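PDB 4K7C: aminopeptidase C from Lactobacillus rhamnosus, which probably acts as a cysteine aminopeptidase of the C1-like peptidase family, cleaving residues from the N-terminal end of peptides. Local coordinates for residues Glu353-Gly358 with Trp439-Ala444; Gly139-Met144 with Val408-Ile413; Ile263-Ala266 with Pro272-His275; Asp299-Leu304 with Ala402-Phe407; Arg292-Asp297 with Gln423-Asn428. One frame throughout, in Å; residues are numbered along the deposited sequence. Where two conformers were deposited one is given.

Interaction 1. Residues Glu353-Gly358 with Trp439-Ala444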
# COMPACT_ATOMS: atom_id res chain seq x y z
N GLU A 353 -26.49 13.58 -35.24
CA GLU A 353 -26.21 12.16 -35.57
C GLU A 353 -25.86 11.37 -34.30
O GLU A 353 -26.30 10.23 -34.17
CB GLU A 353 -25.05 12.06 -36.52
CG GLU A 353 -25.40 12.55 -37.91
CD GLU A 353 -24.21 12.74 -38.81
OE1 GLU A 353 -23.04 12.83 -38.35
OE2 GLU A 353 -24.42 12.85 -40.03
N ARG A 354 -25.05 11.94 -33.37
CA ARG A 354 -24.76 11.17 -32.16
C ARG A 354 -25.98 10.83 -31.32
O ARG A 354 -26.12 9.75 -30.83
CB ARG A 354 -23.75 11.88 -31.28
CG ARG A 354 -22.40 12.08 -31.88
CD ARG A 354 -21.40 12.46 -30.78
NE ARG A 354 -20.20 13.09 -31.28
CZ ARG A 354 -20.08 14.37 -31.59
NH1 ARG A 354 -21.03 15.30 -31.30
NH2 ARG A 354 -18.90 14.76 -32.02
N LEU A 355 -26.96 11.74 -31.26
CA LEU A 355 -28.23 11.44 -30.58
C LEU A 355 -28.99 10.39 -31.29
O LEU A 355 -29.48 9.47 -30.65
CB LEU A 355 -29.13 12.74 -30.43
CG LEU A 355 -28.49 13.80 -29.46
CD1 LEU A 355 -29.10 15.18 -29.49
CD2 LEU A 355 -28.60 13.29 -28.02
N ASP A 356 -29.26 10.63 -32.59
CA ASP A 356 -30.09 9.78 -33.39
C ASP A 356 -29.52 8.38 -33.45
O ASP A 356 -30.27 7.40 -33.60
CB ASP A 356 -30.30 10.34 -34.82
CG ASP A 356 -31.28 11.49 -34.90
OD1 ASP A 356 -32.06 11.72 -33.96
OD2 ASP A 356 -31.19 12.19 -35.87
N TYR A 357 -28.18 8.26 -33.46
CA TYR A 357 -27.57 6.94 -33.68
C TYR A 357 -27.08 6.34 -32.38
O TYR A 357 -26.43 5.31 -32.42
CB TYR A 357 -26.42 7.02 -34.72
CG TYR A 357 -26.98 7.00 -36.13
CD1 TYR A 357 -26.93 5.82 -36.93
CD2 TYR A 357 -27.60 8.12 -36.64
CE1 TYR A 357 -27.48 5.81 -38.16
CE2 TYR A 357 -28.19 8.09 -37.88
CZ TYR A 357 -28.09 6.94 -38.65
OH TYR A 357 -28.64 6.86 -39.93
N GLY A 358 -27.47 6.89 -31.21
CA GLY A 358 -27.16 6.16 -29.95
C GLY A 358 -25.74 6.27 -29.41
O GLY A 358 -25.34 5.58 -28.45
N TRP A 439 -37.79 6.00 -24.41
CA TRP A 439 -36.40 5.63 -24.75
C TRP A 439 -35.79 6.79 -25.54
O TRP A 439 -34.71 6.67 -26.12
CB TRP A 439 -36.43 4.33 -25.64
CG TRP A 439 -37.49 4.32 -26.70
CD1 TRP A 439 -37.46 4.92 -27.92
CD2 TRP A 439 -38.76 3.73 -26.58
NE1 TRP A 439 -38.67 4.73 -28.58
CE2 TRP A 439 -39.46 3.94 -27.80
CE3 TRP A 439 -39.39 2.99 -25.58
CZ2 TRP A 439 -40.77 3.52 -27.98
CZ3 TRP A 439 -40.66 2.54 -25.79
CH2 TRP A 439 -41.35 2.81 -26.96
N ASP A 440 -36.48 7.93 -25.61
CA ASP A 440 -35.81 9.14 -26.16
C ASP A 440 -34.52 9.47 -25.45
O ASP A 440 -34.38 9.31 -24.24
CB ASP A 440 -36.74 10.38 -26.09
CG ASP A 440 -36.24 11.52 -26.98
OD1 ASP A 440 -35.42 12.35 -26.50
OD2 ASP A 440 -36.76 11.60 -28.12
N PRO A 441 -33.49 10.01 -26.20
CA PRO A 441 -32.31 10.32 -25.46
C PRO A 441 -32.43 11.37 -24.41
O PRO A 441 -31.61 11.37 -23.54
CB PRO A 441 -31.33 10.86 -26.49
CG PRO A 441 -32.00 10.79 -27.76
CD PRO A 441 -33.25 10.01 -27.66
N MSE A 442 -33.36 12.29 -24.51
CA MSE A 442 -33.55 13.29 -23.45
C MSE A 442 -34.34 12.78 -22.25
O MSE A 442 -34.65 13.56 -21.33
CB MSE A 442 -34.33 14.45 -24.10
CG MSE A 442 -33.48 15.28 -25.10
SE MSE A 442 -31.85 16.11 -24.53
CE MSE A 442 -30.62 14.96 -25.54
N GLY A 443 -34.80 11.53 -22.35
CA GLY A 443 -35.33 10.75 -21.22
C GLY A 443 -34.22 10.11 -20.36
O GLY A 443 -34.52 9.41 -19.34
N ALA A 444 -32.97 10.28 -20.83
CA ALA A 444 -31.78 9.79 -20.11
C ALA A 444 -31.83 10.44 -18.72
O ALA A 444 -32.21 11.63 -18.53
CB ALA A 444 -30.47 10.16 -20.80
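Leu355 meets Pro441 and Met442 through apolar contacts alone. One branch does the touching. Leu355 CD2 lies 3.6 Å from Met442 CE and 4.0 Å from Pro441 CB. The leucine and the methionine chain run at about a right angle to each other. Met442 is modelled as selenomethionine, and its chain bends at chi2 (-57°) and again at chi3. These bends bring the end methyl nearer to the leucine, although its CB does not start in that direction. The backbones stay apart, with 6.6 Å between Leu355 CA and Pro441 CA. Both Leu355 and Met442 also touch Tyr409 of strand 408-414.

No hydrogen bond crosses between the segments. Within 439-444, Asp440 OD1 accepts from Met442 N at 2.9 Å, which makes an Asx turn at the start of the short 3-10 segment 441-443. Asp440 OD2 forms a salt bridge with Lys271. In 353-358, helix 351-356 ends in a Schellman motif, with Gly358 at positive phi as its C-prime residue.

The contact therefore depends on fit and burial of apolar groups. The Asx turn and the Schellman motif are likely to steady the backbone of each segment.

Interaction 2. Residues Gly139-Met144 with Val408-Ile413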
# COMPACT_ATOMS: atom_id res chain seq x y z
N GLY A 139 -30.22 7.61 -11.18
CA GLY A 139 -30.26 8.86 -11.86
C GLY A 139 -31.60 9.58 -11.95
O GLY A 139 -32.69 8.99 -11.79
N GLY A 140 -31.49 10.81 -12.44
CA GLY A 140 -32.68 11.62 -12.66
C GLY A 140 -32.45 12.88 -13.47
O GLY A 140 -31.46 13.02 -14.22
N GLN A 141 -33.43 13.78 -13.41
CA GLN A 141 -33.37 15.05 -14.08
C GLN A 141 -33.83 16.14 -13.09
O GLN A 141 -34.45 15.84 -12.05
CB GLN A 141 -34.25 14.98 -15.36
CG GLN A 141 -33.96 13.80 -16.26
CD GLN A 141 -34.43 13.96 -17.70
OE1 GLN A 141 -34.83 15.04 -18.13
NE2 GLN A 141 -34.34 12.90 -18.46
N TRP A 142 -33.54 17.40 -13.43
CA TRP A 142 -33.76 18.56 -12.57
C TRP A 142 -35.20 18.62 -12.03
O TRP A 142 -35.40 18.76 -10.84
CB TRP A 142 -33.45 19.86 -13.33
CG TRP A 142 -33.86 21.03 -12.51
CD1 TRP A 142 -35.09 21.66 -12.51
CD2 TRP A 142 -33.10 21.68 -11.48
NE1 TRP A 142 -35.13 22.63 -11.56
CE2 TRP A 142 -33.92 22.69 -10.91
CE3 TRP A 142 -31.80 21.53 -10.99
CZ2 TRP A 142 -33.47 23.54 -9.88
CZ3 TRP A 142 -31.35 22.40 -10.01
CH2 TRP A 142 -32.19 23.37 -9.43
N ASP A 143 -36.19 18.42 -12.89
CA ASP A 143 -37.60 18.59 -12.47
C ASP A 143 -38.01 17.51 -11.47
O ASP A 143 -38.85 17.76 -10.60
CB ASP A 143 -38.51 18.56 -13.68
CG ASP A 143 -38.28 19.73 -14.66
OD1 ASP A 143 -38.02 20.89 -14.24
OD2 ASP A 143 -38.33 19.46 -15.90
N MSE A 144 -37.40 16.33 -11.59
CA MSE A 144 -37.58 15.26 -10.58
C MSE A 144 -36.95 15.58 -9.26
O MSE A 144 -37.47 15.23 -8.20
CB MSE A 144 -36.99 13.96 -11.18
CG MSE A 144 -37.86 13.45 -12.31
SE MSE A 144 -36.90 12.13 -13.42
CE MSE A 144 -36.63 10.66 -12.14
N VAL A 408 -22.71 19.06 -24.13
CA VAL A 408 -23.70 19.53 -23.16
C VAL A 408 -25.10 19.56 -23.80
O VAL A 408 -25.27 20.18 -24.90
CB VAL A 408 -23.37 20.91 -22.67
CG1 VAL A 408 -24.51 21.54 -21.74
CG2 VAL A 408 -22.05 20.91 -21.94
N TYR A 409 -26.05 18.93 -23.12
CA TYR A 409 -27.41 18.81 -23.59
C TYR A 409 -28.46 19.57 -22.77
O TYR A 409 -29.52 19.81 -23.33
CB TYR A 409 -27.85 17.39 -23.68
CG TYR A 409 -26.97 16.52 -24.60
CD1 TYR A 409 -27.15 16.55 -25.94
CD2 TYR A 409 -26.00 15.65 -24.08
CE1 TYR A 409 -26.37 15.82 -26.83
CE2 TYR A 409 -25.25 14.86 -24.97
CZ TYR A 409 -25.45 14.94 -26.34
OH TYR A 409 -24.70 14.17 -27.21
N GLN A 410 -28.13 19.96 -21.54
CA GLN A 410 -29.11 20.59 -20.67
C GLN A 410 -28.49 21.58 -19.72
O GLN A 410 -27.39 21.35 -19.22
CB GLN A 410 -29.75 19.53 -19.81
CG GLN A 410 -30.51 18.45 -20.49
CD GLN A 410 -31.16 17.60 -19.45
OE1 GLN A 410 -31.91 16.63 -19.74
NE2 GLN A 410 -30.84 17.93 -18.21
N VAL A 411 -29.19 22.70 -19.51
CA VAL A 411 -28.84 23.66 -18.46
C VAL A 411 -30.19 24.05 -17.78
O VAL A 411 -31.24 23.92 -18.42
CB VAL A 411 -28.17 24.96 -18.91
CG1 VAL A 411 -26.70 24.72 -19.25
CG2 VAL A 411 -28.88 25.59 -20.10
N VAL A 412 -30.14 24.34 -16.50
CA VAL A 412 -31.28 24.83 -15.78
C VAL A 412 -31.08 26.31 -15.53
O VAL A 412 -30.12 26.76 -14.87
CB VAL A 412 -31.56 24.04 -14.49
CG1 VAL A 412 -32.72 24.63 -13.72
CG2 VAL A 412 -31.84 22.60 -14.78
N ILE A 413 -31.99 27.12 -16.11
CA ILE A 413 -31.90 28.58 -16.05
C ILE A 413 -33.11 29.23 -15.31
O ILE A 413 -34.22 28.74 -15.51
CB ILE A 413 -31.80 29.13 -17.49
CG1 ILE A 413 -30.50 28.54 -18.17
CG2 ILE A 413 -31.77 30.61 -17.50
CD1 ILE A 413 -29.22 29.04 -17.59
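Trp142 and Val412 form a CH-pi contact where the first turn of helix 142-152 packs on strand 408-414 of the C1-like peptidase fold. Val412 CG1 sits over the face of the indole, 3.6 Å from the centroid of the five-membered ring and 10° off its normal. The other methyl presses at the root of the side chain, with Val412 CG2 3.4 Å from Trp142 CG. The indole thus receives both branches of the valine. With CG anti to the backbone N (chi1 172°), the indole swings out from the helix so that one face meets Val412.

With the indole cut back to an alanine, both methyls of Val412 would probably lose the surface they pack on, and a gap would open beside the strand.

A second approach, between the side-chain oxygens of Gln141 and Gln410, is doubtful, since each residue has two conformers. In the conformer given, Gln141 NE2 donates to Met442 O.

Further out, Trp316 of strand 315-319 makes a T-shaped stack with Trp142 and also touches Val412. Tyr409 and Gln410 both face Gly318 in a classic beta bulge, so Gln410 belongs to the bulge as well as to this contact. At the helix start, Asp143 OD2 accepts from Arg292 N, and Asp143 OD1 lies in plane at the edge of the Trp142 ring.

Interaction 3. Residues Ile263-Ala266 with Pro272-His275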
# COMPACT_ATOMS: atom_id res chain seq x y z
N ILE A 263 -33.64 23.67 -19.82
CA ILE A 263 -33.38 24.01 -21.23
C ILE A 263 -32.52 22.92 -21.82
O ILE A 263 -31.54 22.50 -21.16
CB ILE A 263 -32.73 25.39 -21.26
CG1 ILE A 263 -33.81 26.40 -20.74
CG2 ILE A 263 -32.34 25.76 -22.66
CD1 ILE A 263 -33.29 27.75 -20.54
N ILE A 264 -32.91 22.46 -23.02
CA ILE A 264 -32.09 21.43 -23.72
C ILE A 264 -31.61 21.98 -25.03
O ILE A 264 -32.13 23.00 -25.51
CB ILE A 264 -32.82 20.09 -23.90
CG1 ILE A 264 -34.08 20.18 -24.78
CG2 ILE A 264 -33.10 19.51 -22.55
CD1 ILE A 264 -34.78 18.88 -25.11
N ASN A 265 -30.59 21.31 -25.61
CA ASN A 265 -30.14 21.58 -26.96
C ASN A 265 -30.02 20.23 -27.62
O ASN A 265 -28.99 19.54 -27.46
CB ASN A 265 -28.82 22.30 -26.99
CG ASN A 265 -28.31 22.48 -28.37
OD1 ASN A 265 -27.24 22.01 -28.74
ND2 ASN A 265 -29.10 23.22 -29.19
N ALA A 266 -31.07 19.82 -28.31
CA ALA A 266 -31.13 18.56 -28.97
C ALA A 266 -31.50 18.87 -30.46
O ALA A 266 -32.69 19.09 -30.79
CB ALA A 266 -32.12 17.72 -28.29
N PRO A 272 -38.17 20.65 -33.01
CA PRO A 272 -37.95 22.04 -33.29
C PRO A 272 -37.78 22.87 -32.02
O PRO A 272 -38.37 22.55 -30.96
CB PRO A 272 -39.24 22.47 -34.04
CG PRO A 272 -40.22 21.38 -33.84
CD PRO A 272 -39.42 20.14 -33.59
N TYR A 273 -37.04 23.94 -32.19
CA TYR A 273 -36.67 24.85 -31.11
C TYR A 273 -37.86 25.70 -30.65
O TYR A 273 -38.89 25.85 -31.35
CB TYR A 273 -35.55 25.72 -31.53
CG TYR A 273 -34.24 25.02 -31.85
CD1 TYR A 273 -33.70 24.07 -30.97
CD2 TYR A 273 -33.50 25.34 -33.02
CE1 TYR A 273 -32.49 23.43 -31.24
CE2 TYR A 273 -32.30 24.69 -33.30
CZ TYR A 273 -31.81 23.73 -32.40
OH TYR A 273 -30.63 23.09 -32.57
N LYS A 274 -37.73 26.26 -29.46
CA LYS A 274 -38.83 27.13 -28.88
C LYS A 274 -40.14 26.39 -28.68
O LYS A 274 -41.21 26.93 -28.89
CB LYS A 274 -39.08 28.35 -29.79
CG LYS A 274 -37.84 29.13 -30.07
CD LYS A 274 -38.13 30.28 -31.00
CE LYS A 274 -37.10 31.37 -30.92
NZ LYS A 274 -37.51 32.40 -31.95
N HIS A 275 -40.05 25.17 -28.18
CA HIS A 275 -41.17 24.45 -27.70
C HIS A 275 -40.76 23.65 -26.47
O HIS A 275 -39.59 23.34 -26.26
CB HIS A 275 -41.70 23.46 -28.77
CG HIS A 275 -42.19 24.13 -30.04
ND1 HIS A 275 -43.37 24.86 -30.09
CD2 HIS A 275 -41.59 24.31 -31.23
CE1 HIS A 275 -43.51 25.41 -31.29
NE2 HIS A 275 -42.44 25.09 -32.01
O HOH W 1 -28.23 24.46 -31.89
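Asn265 and Tyr273 are the closest backbone pair, with 8.4 Å between their CA atoms, and no direct hydrogen bond links the two segments. The side chains come nearer. Asn265 ND2 is 3.7 Å from Tyr273 OH, too long for a hydrogen bond, and the amide and ring planes are nearly parallel, 13° apart. A water joins the two. It accepts from Asn265 ND2 at 3.1 Å and is hydrogen-bonded to Tyr273 OH at 2.8 Å. Asn265 CG is anti to the backbone N (chi1 175°), which carries the amide nearer to the tyrosine.

The Asn265 amide has firmer partners outside the pair. ND2 also donates to Leu296 O, and OD1 accepts from Lys351 NZ. Nearby, Asn295 of strand 293-295 accepts from Ala266 N through OD1 and touches the Tyr273 ring.

This is a strand-to-strand connection, from strand 260-264 to strand 275-279, with a water joining its two ends. Strand 293-295 pairs with both, parallel to the first and antiparallel to the second.

Interaction 4. Residues Asp299-Leu304 with Ala402-Phe407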
# COMPACT_ATOMS: atom_id res chain seq x y z
N ASP A 299 -26.41 28.66 -29.42
CA ASP A 299 -25.97 30.02 -29.04
C ASP A 299 -26.82 30.67 -27.91
O ASP A 299 -26.29 31.31 -26.99
CB ASP A 299 -26.00 30.94 -30.30
CG ASP A 299 -24.87 30.58 -31.30
OD1 ASP A 299 -23.83 30.06 -30.89
OD2 ASP A 299 -25.06 30.81 -32.48
N THR A 300 -28.13 30.53 -28.04
CA THR A 300 -29.13 31.08 -27.08
C THR A 300 -28.96 30.35 -25.72
O THR A 300 -28.86 30.97 -24.66
CB THR A 300 -30.56 30.85 -27.58
OG1 THR A 300 -30.78 31.40 -28.92
CG2 THR A 300 -31.58 31.42 -26.62
N PHE A 301 -28.78 29.04 -25.81
CA PHE A 301 -28.56 28.17 -24.63
C PHE A 301 -27.35 28.69 -23.89
O PHE A 301 -27.39 28.92 -22.65
CB PHE A 301 -28.35 26.73 -25.24
CG PHE A 301 -28.15 25.62 -24.28
CD1 PHE A 301 -29.13 24.63 -24.13
CD2 PHE A 301 -26.89 25.41 -23.72
CE1 PHE A 301 -28.93 23.52 -23.35
CE2 PHE A 301 -26.70 24.32 -22.89
CZ PHE A 301 -27.67 23.34 -22.72
N LYS A 302 -26.22 28.82 -24.62
CA LYS A 302 -24.99 29.27 -23.97
C LYS A 302 -25.08 30.71 -23.44
O LYS A 302 -24.54 31.05 -22.37
CB LYS A 302 -23.81 29.16 -24.95
CG LYS A 302 -23.27 27.78 -25.09
CD LYS A 302 -22.50 27.52 -26.39
CE LYS A 302 -21.23 28.29 -26.44
NZ LYS A 302 -20.49 28.21 -27.72
N ASP A 303 -25.70 31.61 -24.22
CA ASP A 303 -25.87 33.01 -23.73
C ASP A 303 -26.64 33.13 -22.44
O ASP A 303 -26.28 33.90 -21.60
CB ASP A 303 -26.55 33.86 -24.77
CG ASP A 303 -25.62 34.19 -25.95
OD1 ASP A 303 -24.37 34.08 -25.82
OD2 ASP A 303 -26.18 34.63 -26.98
N LEU A 304 -27.67 32.28 -22.26
CA LEU A 304 -28.38 32.18 -20.97
C LEU A 304 -27.54 31.71 -19.83
O LEU A 304 -27.57 32.28 -18.75
CB LEU A 304 -29.59 31.25 -21.07
CG LEU A 304 -30.69 31.68 -22.07
CD1 LEU A 304 -31.65 30.62 -22.32
CD2 LEU A 304 -31.43 32.93 -21.61
N ALA A 402 -15.64 24.26 -27.34
CA ALA A 402 -16.00 23.24 -28.34
C ALA A 402 -16.64 22.01 -27.77
O ALA A 402 -17.56 21.41 -28.39
CB ALA A 402 -14.77 22.89 -29.20
N TRP A 403 -16.12 21.56 -26.62
CA TRP A 403 -16.69 20.45 -25.92
C TRP A 403 -18.12 20.74 -25.49
O TRP A 403 -18.96 19.89 -25.64
CB TRP A 403 -15.84 20.03 -24.70
CG TRP A 403 -16.17 18.65 -24.12
CD1 TRP A 403 -15.53 17.47 -24.40
CD2 TRP A 403 -17.20 18.33 -23.17
NE1 TRP A 403 -16.07 16.45 -23.65
CE2 TRP A 403 -17.09 16.95 -22.89
CE3 TRP A 403 -18.20 19.07 -22.55
CZ2 TRP A 403 -17.95 16.28 -22.03
CZ3 TRP A 403 -19.04 18.40 -21.65
CH2 TRP A 403 -18.91 17.03 -21.42
N PHE A 404 -18.34 21.90 -24.92
CA PHE A 404 -19.70 22.31 -24.44
C PHE A 404 -20.67 22.23 -25.65
O PHE A 404 -21.74 21.64 -25.57
CB PHE A 404 -19.56 23.78 -23.98
CG PHE A 404 -20.76 24.31 -23.29
CD1 PHE A 404 -20.68 24.59 -21.95
CD2 PHE A 404 -22.01 24.46 -23.94
CE1 PHE A 404 -21.78 25.08 -21.25
CE2 PHE A 404 -23.12 24.97 -23.22
CZ PHE A 404 -22.96 25.28 -21.88
N ASP A 405 -20.26 22.76 -26.79
CA ASP A 405 -21.11 22.71 -28.01
C ASP A 405 -21.59 21.34 -28.35
O ASP A 405 -22.71 21.12 -28.77
CB ASP A 405 -20.40 23.36 -29.23
CG ASP A 405 -20.24 24.85 -29.12
OD1 ASP A 405 -20.77 25.48 -28.17
OD2 ASP A 405 -19.53 25.43 -29.97
N GLN A 406 -20.68 20.39 -28.27
CA GLN A 406 -20.98 19.07 -28.70
C GLN A 406 -21.69 18.23 -27.65
O GLN A 406 -22.58 17.46 -27.97
CB GLN A 406 -19.69 18.31 -29.08
CG GLN A 406 -18.86 18.73 -30.29
CD GLN A 406 -19.70 18.94 -31.52
OE1 GLN A 406 -20.55 18.13 -31.91
NE2 GLN A 406 -19.47 20.04 -32.12
N PHE A 407 -21.27 18.34 -26.37
CA PHE A 407 -21.58 17.33 -25.41
C PHE A 407 -22.43 17.77 -24.21
O PHE A 407 -22.83 16.94 -23.40
CB PHE A 407 -20.31 16.57 -24.90
CG PHE A 407 -19.57 15.90 -26.01
CD1 PHE A 407 -20.22 14.97 -26.83
CD2 PHE A 407 -18.32 16.31 -26.38
CE1 PHE A 407 -19.54 14.37 -27.90
CE2 PHE A 407 -17.65 15.72 -27.45
CZ PHE A 407 -18.28 14.75 -28.21
O HOH W 2 -20.32 27.70 -30.95
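Lys302 and Asp405 form a salt bridge between two helices. Lys302 NZ donates to Asp405 OD1 at 2.8 Å and uses the syn lone pair of that oxygen. The lysine chain bends at chi3 (68°), which turns its end onto the carboxylate. A water closes a second path. It donates to Asp405 OD2 at 2.6 Å and accepts only weakly from Lys302 NZ. The ammonium also forms a salt bridge with Asp401, so its charge is probably shared between two carboxylates.

The stem of the lysine does separate work. Lys302 CG packs 3.4 Å from Phe404 CE2, and the lysine stem and the phenylalanine run alongside each other in opposite senses. Replacing Lys302 by a methionine would probably leave Asp401 and Asp405 without their shared positive partner.

Next come the rings. Phe404 CE2 lies 3.7 Å from Phe301 CE2, at the edge of the Phe301 ring and near its plane. Phe404 is also stacked on Trp381. Phe301 reaches on to Val408 and Val411 of strand 408-414 and to Ile263 of strand 260-264.

The segment axes approach to 11.3 Å with 121° between their directions. This is a helix-helix packing of helix 298-310 on helix 401-407, with an apolar aromatic core beside a Lys-Asp salt bridge, laid against the strands of the peptidase fold.

Interaction 5. Residues Arg292-Asp297 with Gln423-Asn428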
# COMPACT_ATOMS: atom_id res chain seq x y z
N ARG A 292 -40.33 18.99 -17.95
CA ARG A 292 -40.53 19.96 -19.07
C ARG A 292 -39.21 20.56 -19.56
O ARG A 292 -38.52 21.24 -18.79
CB ARG A 292 -41.45 21.10 -18.54
CG ARG A 292 -42.93 20.74 -18.34
CD ARG A 292 -43.70 20.27 -19.58
NE ARG A 292 -45.09 19.98 -19.22
CZ ARG A 292 -45.58 18.84 -18.80
NH1 ARG A 292 -44.83 17.76 -18.72
NH2 ARG A 292 -46.90 18.75 -18.48
N HIS A 293 -38.80 20.23 -20.79
CA HIS A 293 -37.62 20.74 -21.37
C HIS A 293 -38.00 21.71 -22.49
O HIS A 293 -38.80 21.36 -23.37
CB HIS A 293 -36.81 19.60 -22.02
CG HIS A 293 -36.31 18.55 -21.09
ND1 HIS A 293 -35.51 18.86 -20.00
CD2 HIS A 293 -36.37 17.20 -21.15
CE1 HIS A 293 -35.19 17.73 -19.38
NE2 HIS A 293 -35.70 16.72 -20.05
N LEU A 294 -37.38 22.86 -22.48
CA LEU A 294 -37.44 23.86 -23.56
C LEU A 294 -36.19 23.71 -24.45
O LEU A 294 -35.05 23.99 -24.00
CB LEU A 294 -37.49 25.26 -22.96
CG LEU A 294 -37.42 26.49 -23.81
CD1 LEU A 294 -38.66 26.46 -24.69
CD2 LEU A 294 -37.35 27.73 -22.97
N ASN A 295 -36.41 23.29 -25.69
CA ASN A 295 -35.34 23.14 -26.64
C ASN A 295 -34.99 24.43 -27.31
O ASN A 295 -35.86 25.08 -27.91
CB ASN A 295 -35.73 22.14 -27.70
CG ASN A 295 -34.52 21.53 -28.37
OD1 ASN A 295 -33.41 21.52 -27.80
ND2 ASN A 295 -34.69 21.04 -29.56
N LEU A 296 -33.72 24.83 -27.22
CA LEU A 296 -33.20 26.04 -27.83
C LEU A 296 -31.89 25.75 -28.56
O LEU A 296 -31.15 24.80 -28.19
CB LEU A 296 -32.92 27.07 -26.76
CG LEU A 296 -34.13 27.51 -25.93
CD1 LEU A 296 -33.66 28.47 -24.88
CD2 LEU A 296 -35.19 28.19 -26.84
N ASP A 297 -31.60 26.59 -29.54
CA ASP A 297 -30.33 26.55 -30.26
C ASP A 297 -29.16 26.80 -29.31
O ASP A 297 -29.30 27.45 -28.27
CB ASP A 297 -30.31 27.60 -31.37
CG ASP A 297 -30.22 28.98 -30.83
OD1 ASP A 297 -31.24 29.48 -30.33
OD2 ASP A 297 -29.13 29.57 -30.90
N GLN A 423 -40.53 33.03 -22.18
CA GLN A 423 -41.45 32.93 -21.04
C GLN A 423 -42.84 32.59 -21.43
O GLN A 423 -43.49 31.82 -20.73
CB GLN A 423 -41.38 34.18 -20.18
CG GLN A 423 -39.96 34.44 -19.70
CD GLN A 423 -39.87 35.49 -18.62
OE1 GLN A 423 -40.63 35.44 -17.68
NE2 GLN A 423 -38.89 36.33 -18.67
N ASP A 424 -43.25 33.06 -22.61
CA ASP A 424 -44.59 32.77 -23.13
C ASP A 424 -44.79 31.39 -23.69
O ASP A 424 -45.84 30.75 -23.49
CB ASP A 424 -44.96 33.81 -24.21
CG ASP A 424 -45.29 35.21 -23.63
OD1 ASP A 424 -45.69 35.35 -22.48
OD2 ASP A 424 -45.16 36.20 -24.37
N VAL A 425 -43.78 30.90 -24.44
CA VAL A 425 -43.78 29.51 -24.85
C VAL A 425 -43.99 28.62 -23.63
O VAL A 425 -44.86 27.70 -23.61
CB VAL A 425 -42.44 29.11 -25.54
CG1 VAL A 425 -42.36 27.61 -25.70
CG2 VAL A 425 -42.29 29.82 -26.91
N ILE A 426 -43.26 28.89 -22.56
CA ILE A 426 -43.39 28.02 -21.40
C ILE A 426 -44.83 28.01 -20.86
O ILE A 426 -45.45 26.97 -20.71
CB ILE A 426 -42.38 28.37 -20.27
CG1 ILE A 426 -40.95 28.12 -20.73
CG2 ILE A 426 -42.70 27.57 -19.04
CD1 ILE A 426 -39.97 28.96 -19.93
N LYS A 427 -45.36 29.18 -20.59
CA LYS A 427 -46.80 29.30 -20.13
C LYS A 427 -47.82 28.66 -21.12
O LYS A 427 -48.65 27.80 -20.72
CB LYS A 427 -47.11 30.78 -19.90
CG LYS A 427 -46.38 31.39 -18.70
CD LYS A 427 -46.46 32.92 -18.75
CE LYS A 427 -45.75 33.59 -17.58
NZ LYS A 427 -45.54 35.05 -17.82
N ASN A 428 -47.67 28.97 -22.42
CA ASN A 428 -48.60 28.44 -23.45
C ASN A 428 -48.57 26.93 -23.64
O ASN A 428 -49.59 26.32 -23.93
CB ASN A 428 -48.39 29.11 -24.79
CG ASN A 428 -48.66 30.59 -24.78
OD1 ASN A 428 -49.38 31.12 -23.93
ND2 ASN A 428 -48.04 31.29 -25.71
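Leu294 on strand 293-295 faces Ile426 on helix 420-429, with 7.6 Å between their CA atoms. The strand presents one leucine to the helix, and no hydrogen bond crosses. A chi1 of 174° sends the leucine branch away from its backbone N and toward the helix, where each methyl finds its own partner. Leu294 CD1 lies 4.0 Å from Val425 CG1. Leu294 CD2 lies 4.2 Å from Ile426 CD1 and meets that chain at about a right angle. The leucine thus touches two successive residues of the helix. Both contacts are at ordinary van der Waals distance, and the buried area is small.

Around this apolar spot the strand is held by its neighbours. Leu294 makes backbone hydrogen bonds to Ser262 and Ile264 of strand 260-264, and its side chain touches Leu276 of strand 275-279. Ile426 also packs on Gln261 and Leu418. Arg292 NE bonds to Tyr430 O, just past the helix. Helix 420-429 therefore lies against strand 293-295, which has strand 260-264 and strand 275-279 as its partners.

How the interactions relate
Residues 139-144 come first and meet 408-413 much later in the chain, so interaction 2 closes the longest loop. Interaction 3 is a short local closure inside that loop and is complete before the next segments begin. Residues 292-297 then open interaction 5, and the whole of interaction 4 nests within both 5 and 2. Interaction 5 crosses interaction 2, because its second segment follows strand 408-414. Interaction 1 opens last, at 353-358, and crosses 2, 4 and 5. It joins helix 351-356 to the C-terminal loop after strand 434-436. Interaction 4 sets helix 298-310 against helix 401-407. Strands 260-264, 293-295 and 408-414 join interactions 2, 3 and 5.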